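Local atomic coordinates of DUF5625 domain-containing protein (Sulfurospirillum deleyianum, PDB entry 3NKG), a protein that is of unknown function but folds around two four-stranded antiparallel sheets, and may bind carbohydrate or another ligand as galactose-binding-like domains do. Residues K52-W55 with K56-F60; S156-G160 with R161-F165. All blocks are in the same frame, centred on the assembly; numbering follows the deposited sequence.

Contact 1 (K52-W55 with K56-F60)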
ATOM      1  N   LYS A  52     -15.646   7.508  -1.757  1.00 28.64           N
ATOM      2  CA  LYS A  52     -16.060   7.198  -0.388  1.00 33.00           C
ATOM      3  C   LYS A  52     -15.930   5.713  -0.054  1.00 33.20           C
ATOM      4  O   LYS A  52     -15.591   5.363   1.067  1.00 28.02           O
ATOM      5  CB  LYS A  52     -17.491   7.645  -0.116  1.00 32.10           C
ATOM      6  CG  LYS A  52     -17.688   9.136   0.009  1.00 41.12           C
ATOM      7  CD  LYS A  52     -19.163   9.425   0.277  1.00 54.39           C
ATOM      8  CE  LYS A  52     -19.446  10.917   0.327  1.00 66.48           C
ATOM      9  NZ  LYS A  52     -19.259  11.557  -1.011  1.00 75.41           N
ATOM     10  N   ARG A  53     -16.202   4.832  -1.009  1.00 29.63           N
ATOM     11  CA  ARG A  53     -16.072   3.407  -0.704  1.00 32.76           C
ATOM     12  C   ARG A  53     -14.613   3.064  -0.497  1.00 28.00           C
ATOM     13  O   ARG A  53     -14.280   2.242   0.354  1.00 19.61           O
ATOM     14  CB  ARG A  53     -16.630   2.527  -1.809  1.00 33.68           C
ATOM     15  CG  ARG A  53     -18.076   2.801  -2.150  1.00 43.89           C
ATOM     16  CD  ARG A  53     -18.550   1.772  -3.154  1.00 56.44           C
ATOM     17  NE  ARG A  53     -19.997   1.631  -3.137  1.00 69.00           N
ATOM     18  CZ  ARG A  53     -20.781   1.919  -4.168  1.00 77.80           C
ATOM     19  NH1 ARG A  53     -20.245   2.359  -5.304  1.00 79.61           N
ATOM     20  NH2 ARG A  53     -22.095   1.757  -4.068  1.00 79.89           N
ATOM     21  N   VAL A  54     -13.742   3.690  -1.289  1.00 25.96           N
ATOM     22  CA  VAL A  54     -12.319   3.415  -1.158  1.00 29.49           C
ATOM     23  C   VAL A  54     -11.779   3.996   0.137  1.00 25.68           C
ATOM     24  O   VAL A  54     -10.988   3.348   0.816  1.00 20.36           O
ATOM     25  CB  VAL A  54     -11.491   3.887  -2.361  1.00 28.51           C
ATOM     26  CG1 VAL A  54     -10.009   3.773  -2.044  1.00 21.04           C
ATOM     27  CG2 VAL A  54     -11.838   3.055  -3.597  1.00 35.46           C
ATOM     28  N   TRP A  55     -12.200   5.217   0.470  1.00 21.21           N
ATOM     29  CA  TRP A  55     -11.896   5.778   1.772  1.00 25.03           C
ATOM     30  C   TRP A  55     -12.337   4.825   2.903  1.00 22.08           C
ATOM     31  O   TRP A  55     -11.597   4.539   3.836  1.00 20.40           O
ATOM     32  CB  TRP A  55     -12.630   7.093   1.933  1.00 23.53           C
ATOM     33  CG  TRP A  55     -12.000   7.979   2.907  1.00 27.74           C
ATOM     34  CD1 TRP A  55     -11.034   7.653   3.820  1.00 27.46           C
ATOM     35  CD2 TRP A  55     -12.270   9.372   3.079  1.00 34.43           C
ATOM     36  NE1 TRP A  55     -10.686   8.772   4.552  1.00 36.64           N
ATOM     37  CE2 TRP A  55     -11.435   9.834   4.119  1.00 37.56           C
ATOM     38  CE3 TRP A  55     -13.160  10.268   2.467  1.00 36.45           C
ATOM     39  CZ2 TRP A  55     -11.452  11.158   4.548  1.00 40.58           C
ATOM     40  CZ3 TRP A  55     -13.168  11.578   2.890  1.00 41.90           C
ATOM     41  CH2 TRP A  55     -12.325  12.010   3.927  1.00 43.36           C
ATOM     42  N   LYS A  56     -13.554   4.326   2.809  1.00 23.48           N
ATOM     43  CA  LYS A  56     -14.061   3.413   3.829  1.00 23.69           C
ATOM     44  C   LYS A  56     -13.122   2.208   4.029  1.00 24.22           C
ATOM     45  O   LYS A  56     -12.766   1.845   5.167  1.00 20.97           O
ATOM     46  CB  LYS A  56     -15.469   2.939   3.454  1.00 22.69           C
ATOM     47  CG  LYS A  56     -15.981   1.804   4.354  1.00 26.51           C
ATOM     48  CD  LYS A  56     -17.420   1.430   3.957  1.00 34.32           C
ATOM     49  CE  LYS A  56     -17.752  -0.020   4.276  1.00 37.18           C
ATOM     50  NZ  LYS A  56     -19.125  -0.341   3.761  1.00 45.50           N
ATOM     51  N   PHE A  57     -12.720   1.601   2.911  1.00 23.11           N
ATOM     52  CA  PHE A  57     -11.803   0.443   2.906  1.00 16.84           C
ATOM     53  C   PHE A  57     -10.428   0.797   3.527  1.00 18.00           C
ATOM     54  O   PHE A  57      -9.875   0.032   4.315  1.00 18.56           O
ATOM     55  CB  PHE A  57     -11.614  -0.044   1.447  1.00 16.63           C
ATOM     56  CG  PHE A  57     -10.808  -1.306   1.320  1.00 22.72           C
ATOM     57  CD1 PHE A  57      -9.433  -1.261   1.155  1.00 24.93           C
ATOM     58  CD2 PHE A  57     -11.433  -2.553   1.381  1.00 28.93           C
ATOM     59  CE1 PHE A  57      -8.675  -2.447   1.040  1.00 26.13           C
ATOM     60  CE2 PHE A  57     -10.696  -3.738   1.271  1.00 25.72           C
ATOM     61  CZ  PHE A  57      -9.306  -3.687   1.098  1.00 22.79           C
ATOM     62  N   LEU A  58      -9.851   1.928   3.113  1.00 14.40           N
ATOM     63  CA  LEU A  58      -8.542   2.370   3.634  1.00 18.15           C
ATOM     64  C   LEU A  58      -8.547   2.695   5.138  1.00 21.14           C
ATOM     65  O   LEU A  58      -7.577   2.402   5.848  1.00 24.30           O
ATOM     66  CB  LEU A  58      -8.043   3.603   2.857  1.00 20.80           C
ATOM     67  CG  LEU A  58      -7.615   3.350   1.402  1.00 21.00           C
ATOM     68  CD1 LEU A  58      -7.229   4.642   0.665  1.00 22.14           C
ATOM     69  CD2 LEU A  58      -6.468   2.343   1.393  1.00 26.85           C
ATOM     70  N   GLY A  59      -9.619   3.322   5.616  1.00 22.08           N
ATOM     71  CA  GLY A  59      -9.657   3.815   6.983  1.00 21.58           C
ATOM     72  C   GLY A  59      -9.319   5.301   7.065  1.00 24.84           C
ATOM     73  O   GLY A  59      -9.041   5.929   6.045  1.00 25.12           O
ATOM     74  N   PHE A  60      -9.319   5.845   8.283  1.00 19.67           N
ATOM     75  CA  PHE A  60      -9.062   7.265   8.536  1.00 19.34           C
ATOM     76  C   PHE A  60      -7.802   7.551   9.364  1.00 17.38           C
ATOM     77  O   PHE A  60      -7.255   8.640   9.300  1.00 22.23           O
ATOM     78  CB  PHE A  60     -10.286   7.863   9.251  1.00 20.27           C
ATOM     79  CG  PHE A  60     -11.477   8.007   8.356  1.00 24.42           C
ATOM     80  CD1 PHE A  60     -12.209   6.889   7.966  1.00 23.19           C
ATOM     81  CD2 PHE A  60     -11.861   9.248   7.893  1.00 20.74           C
ATOM     82  CE1 PHE A  60     -13.303   7.012   7.130  1.00 19.39           C
ATOM     83  CE2 PHE A  60     -12.973   9.385   7.050  1.00 24.76           C
ATOM     84  CZ  PHE A  60     -13.686   8.268   6.664  1.00 22.78           C
TER
HETATM   85  O   HOH W   1      -8.704  10.280   6.619  1.00 38.60           O
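Trp-55 and Phe-60 stack at the C-terminal end of helix 49-58, where Gly-59, with positive phi, is the first residue to leave helical angles. Gly-59 N still gives a hydrogen bond to Trp-55 O at 2.9 Å. That last turn brings Phe-60 round onto one face of the indole. The pair is an offset stack: the Phe-60 ring and the five-membered ring of Trp-55 have centroids 4.0 Å apart and planes inclined by 21°. CE2 of Phe-60 lies over one indole face, 3.3 Å from Trp-55 CE2, while Trp-55 NE1 sits over the phenyl face. With CG anti to the backbone N (chi1 -156°), the indole leans forward along the helix flank, toward the residues that follow. Ala-79, Glu-82 and Leu-83 of helix 76-83 also touch Phe-60. On the buried flank, Val-54 and Leu-58 run side by side, CG1 of Val-54 4.0 Å from CD1 of Leu-58, against Phe-38. Arg-53, by contrast, is exposed, its first side-chain bond directed away from residues 56-60. Even the stack meets water: at the indole edge, in the ring plane, Trp-55 NE1 donates to a water at 3.2 Å.

Contact 2 (S156-G160 with R161-F165); sequences SEMIG and RKVDF
Met-158, a selenomethionine in the model, and Arg-161 lay their side chains obliquely across each other at the two ends of a type II beta turn, which leads from the loop after strand 143-151 into strand 163-169. Arg-161 N closes the turn with a 3.0 Å hydrogen bond to Met-158 O. Gly-160 holds the third position with positive phi (74°), where glycine is favoured. The selenium of Met-158 rests 3.7 Å from Arg-161 CD, and its methyl CE lies 4.0 Å from Arg-161 NE, so the apolar tip lies beside the last aliphatic carbon of the arginine and its NE. Arg-161 runs out extended with CG anti to the backbone N, then bends at chi3 (-46°), which swings the flat group round past this methyl. From the strand side, Val-163 meets Met-158 at about a right angle, its CG2 4.1 Å from the selenium. The charged end is held elsewhere: NH1 forms a salt bridge with Asp-50 and NH2 a hydrogen bond to Ala-39 O. A leucine in place of Arg-161 would probably leave Asp-50 without this counter-charge and Ala-39 O without this donor. NE, buried beside the apolar selenomethionine, has no partner in the model; its burial probably carries a cost that the salt bridge and hydrogen bond of the terminal nitrogens help to pay.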
ATOM      1  N   SER A 156     -13.335  -8.953  -1.747  1.00 27.87           N
ATOM      2  CA  SER A 156     -14.328  -8.889  -2.805  1.00 23.45           C
ATOM      3  C   SER A 156     -14.604  -7.448  -3.226  1.00 27.21           C
ATOM      4  O   SER A 156     -14.981  -7.215  -4.366  1.00 25.47           O
ATOM      5  CB  SER A 156     -15.628  -9.585  -2.378  1.00 23.28           C
ATOM      6  OG  SER A 156     -16.297  -8.877  -1.345  1.00 34.11           O
ATOM      7  N   GLU A 157     -14.415  -6.495  -2.309  1.00 21.98           N
ATOM      8  CA  GLU A 157     -14.486  -5.066  -2.656  1.00 32.59           C
ATOM      9  C   GLU A 157     -13.492  -4.656  -3.754  1.00 33.61           C
ATOM     10  O   GLU A 157     -13.689  -3.649  -4.439  1.00 37.07           O
ATOM     11  CB  GLU A 157     -14.218  -4.187  -1.431  1.00 35.23           C
ATOM     12  CG  GLU A 157     -14.981  -4.592  -0.197  1.00 50.03           C
ATOM     13  CD  GLU A 157     -14.143  -5.430   0.773  1.00 55.54           C
ATOM     14  OE1 GLU A 157     -13.675  -6.537   0.406  1.00 47.25           O
ATOM     15  OE2 GLU A 157     -13.982  -4.981   1.925  1.00 59.02           O
HETATM   16  N   MSE A 158     -12.417  -5.417  -3.909  1.00 26.80           N
HETATM   17  CA  MSE A 158     -11.360  -5.038  -4.832  1.00 20.83           C
HETATM   18  C   MSE A 158     -11.513  -5.734  -6.174  1.00 26.89           C
HETATM   19  O   MSE A 158     -10.665  -5.609  -7.046  1.00 25.76           O
HETATM   20  CB  MSE A 158     -10.010  -5.386  -4.215  1.00 23.91           C
HETATM   21  CG  MSE A 158      -9.741  -4.591  -2.944  1.00 30.80           C
HETATM   22 SE   MSE A 158      -9.407  -2.735  -3.504  0.77 32.47          SE
HETATM   23  CE  MSE A 158     -10.639  -1.715  -2.361  1.00 24.37           C
ATOM     24  N   ILE A 159     -12.600  -6.474  -6.352  1.00 24.30           N
ATOM     25  CA  ILE A 159     -12.790  -7.139  -7.630  1.00 27.95           C
ATOM     26  C   ILE A 159     -12.882  -6.090  -8.755  1.00 28.34           C
ATOM     27  O   ILE A 159     -13.647  -5.136  -8.653  1.00 27.10           O
ATOM     28  CB  ILE A 159     -14.064  -8.024  -7.628  1.00 28.57           C
ATOM     29  CG1 ILE A 159     -13.893  -9.219  -6.684  1.00 22.85           C
ATOM     30  CG2 ILE A 159     -14.371  -8.520  -9.034  1.00 33.67           C
ATOM     31  CD1 ILE A 159     -15.229 -10.030  -6.500  1.00 25.78           C
ATOM     32  N   GLY A 160     -12.111  -6.276  -9.819  1.00 31.98           N
ATOM     33  CA  GLY A 160     -12.122  -5.346 -10.935  1.00 33.76           C
ATOM     34  C   GLY A 160     -11.429  -4.006 -10.666  1.00 37.68           C
ATOM     35  O   GLY A 160     -11.412  -3.127 -11.530  1.00 35.65           O
ATOM     36  N   ARG A 161     -10.846  -3.830  -9.483  1.00 29.09           N
ATOM     37  CA  ARG A 161     -10.258  -2.539  -9.173  1.00 30.14           C
ATOM     38  C   ARG A 161      -8.759  -2.597  -9.351  1.00 29.92           C
ATOM     39  O   ARG A 161      -8.115  -3.534  -8.902  1.00 35.38           O
ATOM     40  CB  ARG A 161     -10.622  -2.069  -7.759  1.00 36.22           C
ATOM     41  CG  ARG A 161      -9.906  -0.770  -7.364  1.00 42.25           C
ATOM     42  CD  ARG A 161     -10.362  -0.221  -6.008  1.00 40.76           C
ATOM     43  NE  ARG A 161     -11.820  -0.204  -5.843  1.00 35.02           N
ATOM     44  CZ  ARG A 161     -12.626   0.792  -6.217  1.00 37.75           C
ATOM     45  NH1 ARG A 161     -13.936   0.690  -5.994  1.00 41.90           N
ATOM     46  NH2 ARG A 161     -12.148   1.885  -6.815  1.00 31.79           N
ATOM     47  N   LYS A 162      -8.200  -1.596 -10.012  1.00 29.44           N
ATOM     48  CA  LYS A 162      -6.748  -1.507 -10.146  1.00 30.94           C
ATOM     49  C   LYS A 162      -6.097  -0.987  -8.870  1.00 27.67           C
ATOM     50  O   LYS A 162      -6.550   0.008  -8.283  1.00 26.45           O
ATOM     51  CB  LYS A 162      -6.355  -0.657 -11.356  1.00 35.65           C
ATOM     52  CG  LYS A 162      -6.440  -1.416 -12.671  1.00 48.32           C
ATOM     53  CD  LYS A 162      -6.550  -0.481 -13.860  1.00 58.71           C
ATOM     54  CE  LYS A 162      -7.480  -1.068 -14.934  1.00 73.74           C
ATOM     55  NZ  LYS A 162      -7.680  -0.160 -16.119  1.00 80.56           N
ATOM     56  N   VAL A 163      -5.054  -1.697  -8.446  1.00 24.71           N
ATOM     57  CA  VAL A 163      -4.223  -1.326  -7.311  1.00 28.39           C
ATOM     58  C   VAL A 163      -2.748  -1.498  -7.734  1.00 30.63           C
ATOM     59  O   VAL A 163      -2.400  -2.502  -8.359  1.00 30.48           O
ATOM     60  CB  VAL A 163      -4.500  -2.249  -6.117  1.00 23.87           C
ATOM     61  CG1 VAL A 163      -3.509  -1.978  -4.993  1.00 28.67           C
ATOM     62  CG2 VAL A 163      -5.952  -2.120  -5.645  1.00 23.68           C
ATOM     63  N   ASP A 164      -1.905  -0.513  -7.419  1.00 22.31           N
ATOM     64  CA  ASP A 164      -0.467  -0.586  -7.701  1.00 20.75           C
ATOM     65  C   ASP A 164       0.314  -0.728  -6.402  1.00 22.24           C
ATOM     66  O   ASP A 164       0.067   0.004  -5.434  1.00 29.07           O
ATOM     67  CB  ASP A 164       0.021   0.698  -8.381  1.00 31.83           C
ATOM     68  CG  ASP A 164      -0.386   0.784  -9.833  1.00 43.98           C
ATOM     69  OD1 ASP A 164      -0.467  -0.270 -10.495  1.00 45.88           O
ATOM     70  OD2 ASP A 164      -0.612   1.908 -10.317  1.00 50.87           O
ATOM     71  N   PHE A 165       1.232  -1.681  -6.364  1.00 21.64           N
ATOM     72  CA  PHE A 165       2.327  -1.630  -5.401  1.00 23.14           C
ATOM     73  C   PHE A 165       3.375  -0.662  -5.952  1.00 31.01           C
ATOM     74  O   PHE A 165       3.847  -0.814  -7.085  1.00 30.30           O
ATOM     75  CB  PHE A 165       2.922  -3.015  -5.186  1.00 18.61           C
ATOM     76  CG  PHE A 165       4.143  -3.023  -4.324  1.00 21.01           C
ATOM     77  CD1 PHE A 165       4.031  -3.072  -2.939  1.00 29.63           C
ATOM     78  CD2 PHE A 165       5.397  -3.014  -4.884  1.00 26.04           C
ATOM     79  CE1 PHE A 165       5.162  -3.085  -2.135  1.00 32.18           C
ATOM     80  CE2 PHE A 165       6.542  -3.026  -4.075  1.00 24.63           C
ATOM     81  CZ  PHE A 165       6.416  -3.055  -2.708  1.00 27.09           C
TER

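Contact 1 comes first along the chain, at the end of helix 49-58; contact 2 follows much later, where the loop after strand 143-151 turns into strand 163-169. Their centres are 13 Å apart, yet the two touch: Val-54 CG2 packs 3.4 Å from Arg-161 NH2, and Phe-57 CG lies 3.7 Å from Met-158 CE. Phe-38 of strand 30-38, the neighbour of strand 163-169 in one four-stranded antiparallel sheet, meets side chains of both contacts. With contact 2 also tied to helix 49-58 by charge, this illustrates how a short helix and a late turn, distant in sequence, can join at the end of a sheet.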